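Local coordinates for protein UspA1 (Moraxella catarrhalis, PDB 3NTN) that forms the head and neck of a trimeric autotransporter adhesin of the outer membrane, which probably carries the bacterium's attachment to host receptors and matrix proteins, at residues G72-I77 with G86-V91. Residues are numbered along the deposited sequence; the frame is centred on the assembly and turned at random.
Sequences GNKNTI and GSNNTV
Gly-72 begins the pairing with a CA-H...O contact to Gly-86 O, and the next amide, Asn-73 N, gives that same oxygen a hydrogen bond of 3.1 Å. Both chains turn a corner here, the bend between two faces of a left-handed parallel beta-roll, and 72-77 and 86-91 occupy equivalent places in successive YadA-head repeats. Asn-73 O takes the N-H of Asn-88 at 2.8 Å, while the Asn-73 amide reaches out of the pair to Asn-67 of the second subunit. At Lys-74 the aliphatic chain runs alongside Asn-88, with Lys-74 CD 3.2 Å from Asn-88 OD1; the Lys-74 carbonyl accepts Asn-89 N and a water that also binds Thr-76 OG1 and, weakly, Thr-90 OG1. Asn-75 and Asn-89 lie side by side on the inner face, pointing the same way, their amide planes 33° apart. With CG beside its own backbone N (chi1 -60°), Asn-75 sends ND2 to Gly-86 O at 3.0 Å, where the donor stands well above the carbonyl plane. Asn-75 OD1 receives Asn-89 ND2 at 2.8 Å in a C=O...N angle of 171°. One coil on, Asn-89 ND2 repeats the bond to a glycine carbonyl, Gly-102 O, while Asn-89 OD1 pairs with Thr-105 OG1. Beyond the corner the strands are parallel: Thr-76 N binds Asn-89 O, and Thr-76 O binds Val-91 N at 2.8 Å. Ile-77 then faces inward with Val-91, Ile-77 CG2 to Val-91 CB 4.4 Å, Ile-77 packing on Ala-84 and Ala-70, Val-91 on Ile-100. Gly-86 O is thus gripped by a backbone and a side-chain donor, and the buried amides of Asn-75 and Asn-89 have both their oxygens and nitrogens bonded, which satisfies polar groups inside the roll and fixes the rotation of these two side chains.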
loop_
_atom_site.group_PDB
_atom_site.type_symbol
_atom_site.label_atom_id
_atom_site.label_comp_id
_atom_site.label_asym_id
_atom_site.label_seq_id
_atom_site.Cartn_x
_atom_site.Cartn_y
_atom_site.Cartn_z
ATOM N N GLY B 72 6.572 -13.930 -13.189
ATOM C CA GLY B 72 5.668 -14.908 -12.589
ATOM C C GLY B 72 4.953 -15.673 -13.681
ATOM O O GLY B 72 5.575 -16.092 -14.652
ATOM N N ASN B 73 3.636 -15.812 -13.562
ATOM C CA ASN B 73 2.835 -16.482 -14.565
ATOM C C ASN B 73 1.803 -15.562 -15.252
ATOM O O ASN B 73 0.901 -15.018 -14.601
ATOM C CB ASN B 73 2.118 -17.652 -13.940
ATOM C CG ASN B 73 1.523 -18.632 -15.012
ATOM O OD1 ASN B 73 0.858 -18.214 -15.961
ATOM N ND2 ASN B 73 1.801 -19.917 -14.858
ATOM N N LYS B 74 1.891 -15.428 -16.578
ATOM C CA LYS B 74 0.858 -14.697 -17.309
ATOM C C LYS B 74 0.771 -13.211 -16.889
ATOM O O LYS B 74 -0.310 -12.689 -16.709
ATOM C CB LYS B 74 -0.537 -15.345 -17.159
ATOM C CG LYS B 74 -1.069 -16.145 -18.361
ATOM C CD LYS B 74 -1.974 -17.320 -17.861
ATOM C CE LYS B 74 -2.002 -18.531 -18.818
ATOM N NZ LYS B 74 -0.881 -19.551 -18.596
ATOM N N ASN B 75 1.918 -12.561 -16.751
ATOM C CA ASN B 75 1.972 -11.104 -16.678
ATOM C C ASN B 75 2.211 -10.518 -18.072
ATOM O O ASN B 75 3.250 -10.788 -18.673
ATOM C CB ASN B 75 3.031 -10.677 -15.716
ATOM C CG ASN B 75 2.777 -11.214 -14.323
ATOM O OD1 ASN B 75 1.925 -10.685 -13.606
ATOM N ND2 ASN B 75 3.491 -12.281 -13.936
ATOM N N THR B 76 1.237 -9.778 -18.598
ATOM C CA THR B 76 1.350 -9.107 -19.894
ATOM C C THR B 76 1.538 -7.593 -19.668
ATOM O O THR B 76 0.638 -6.937 -19.130
ATOM C CB THR B 76 0.088 -9.300 -20.727
ATOM O OG1 THR B 76 -0.246 -10.711 -20.849
ATOM C CG2 THR B 76 0.256 -8.639 -22.127
ATOM N N ILE B 77 2.677 -7.049 -20.109
ATOM C CA ILE B 77 2.900 -5.615 -20.042
ATOM C C ILE B 77 3.111 -5.027 -21.419
ATOM O O ILE B 77 4.046 -5.391 -22.087
ATOM C CB ILE B 77 4.111 -5.266 -19.220
ATOM C CG1 ILE B 77 3.881 -5.704 -17.783
ATOM C CG2 ILE B 77 4.273 -3.797 -19.196
ATOM C CD1 ILE B 77 5.114 -5.845 -17.094
ATOM N N GLY B 86 3.625 -11.452 -10.153
ATOM C CA GLY B 86 2.629 -12.342 -9.565
ATOM C C GLY B 86 2.034 -13.161 -10.697
ATOM O O GLY B 86 2.771 -13.798 -11.399
ATOM N N SER B 87 0.727 -13.033 -10.957
ATOM C CA SER B 87 -0.043 -14.001 -11.775
ATOM C C SER B 87 -1.243 -13.411 -12.487
ATOM O O SER B 87 -1.995 -12.672 -11.882
ATOM C CB SER B 87 -0.573 -15.086 -10.866
ATOM O OG SER B 87 0.140 -16.245 -11.122
ATOM N N ASN B 88 -1.444 -13.747 -13.768
ATOM C CA ASN B 88 -2.591 -13.202 -14.545
ATOM C C ASN B 88 -2.818 -11.689 -14.306
ATOM O O ASN B 88 -3.790 -11.287 -13.661
ATOM C CB ASN B 88 -3.900 -13.984 -14.248
ATOM C CG ASN B 88 -3.775 -15.465 -14.526
ATOM O OD1 ASN B 88 -3.797 -15.894 -15.691
ATOM N ND2 ASN B 88 -3.681 -16.276 -13.457
ATOM N N ASN B 89 -1.921 -10.857 -14.797
ATOM C CA ASN B 89 -2.060 -9.411 -14.698
ATOM C C ASN B 89 -1.815 -8.877 -16.130
ATOM O O ASN B 89 -1.099 -9.522 -16.906
ATOM C CB ASN B 89 -1.046 -8.809 -13.719
ATOM C CG ASN B 89 -1.144 -9.413 -12.300
ATOM O OD1 ASN B 89 -2.214 -9.412 -11.681
ATOM N ND2 ASN B 89 -0.011 -9.890 -11.774
ATOM N N THR B 90 -2.452 -7.767 -16.500
ATOM C CA THR B 90 -2.279 -7.189 -17.830
ATOM C C THR B 90 -2.214 -5.672 -17.701
ATOM O O THR B 90 -3.072 -5.109 -17.034
ATOM C CB THR B 90 -3.453 -7.516 -18.763
ATOM O OG1 THR B 90 -3.607 -8.944 -18.891
ATOM C CG2 THR B 90 -3.258 -6.849 -20.165
ATOM N N VAL B 91 -1.208 -5.038 -18.351
ATOM C CA VAL B 91 -1.129 -3.572 -18.561
ATOM C C VAL B 91 -1.124 -3.360 -20.063
ATOM O O VAL B 91 -0.272 -3.877 -20.745
ATOM C CB VAL B 91 0.179 -2.926 -17.901
ATOM C CG1 VAL B 91 0.303 -1.366 -18.168
ATOM C CG2 VAL B 91 0.232 -3.200 -16.415
HETATM O O HOH W 1 -1.800 -11.741 -18.886
#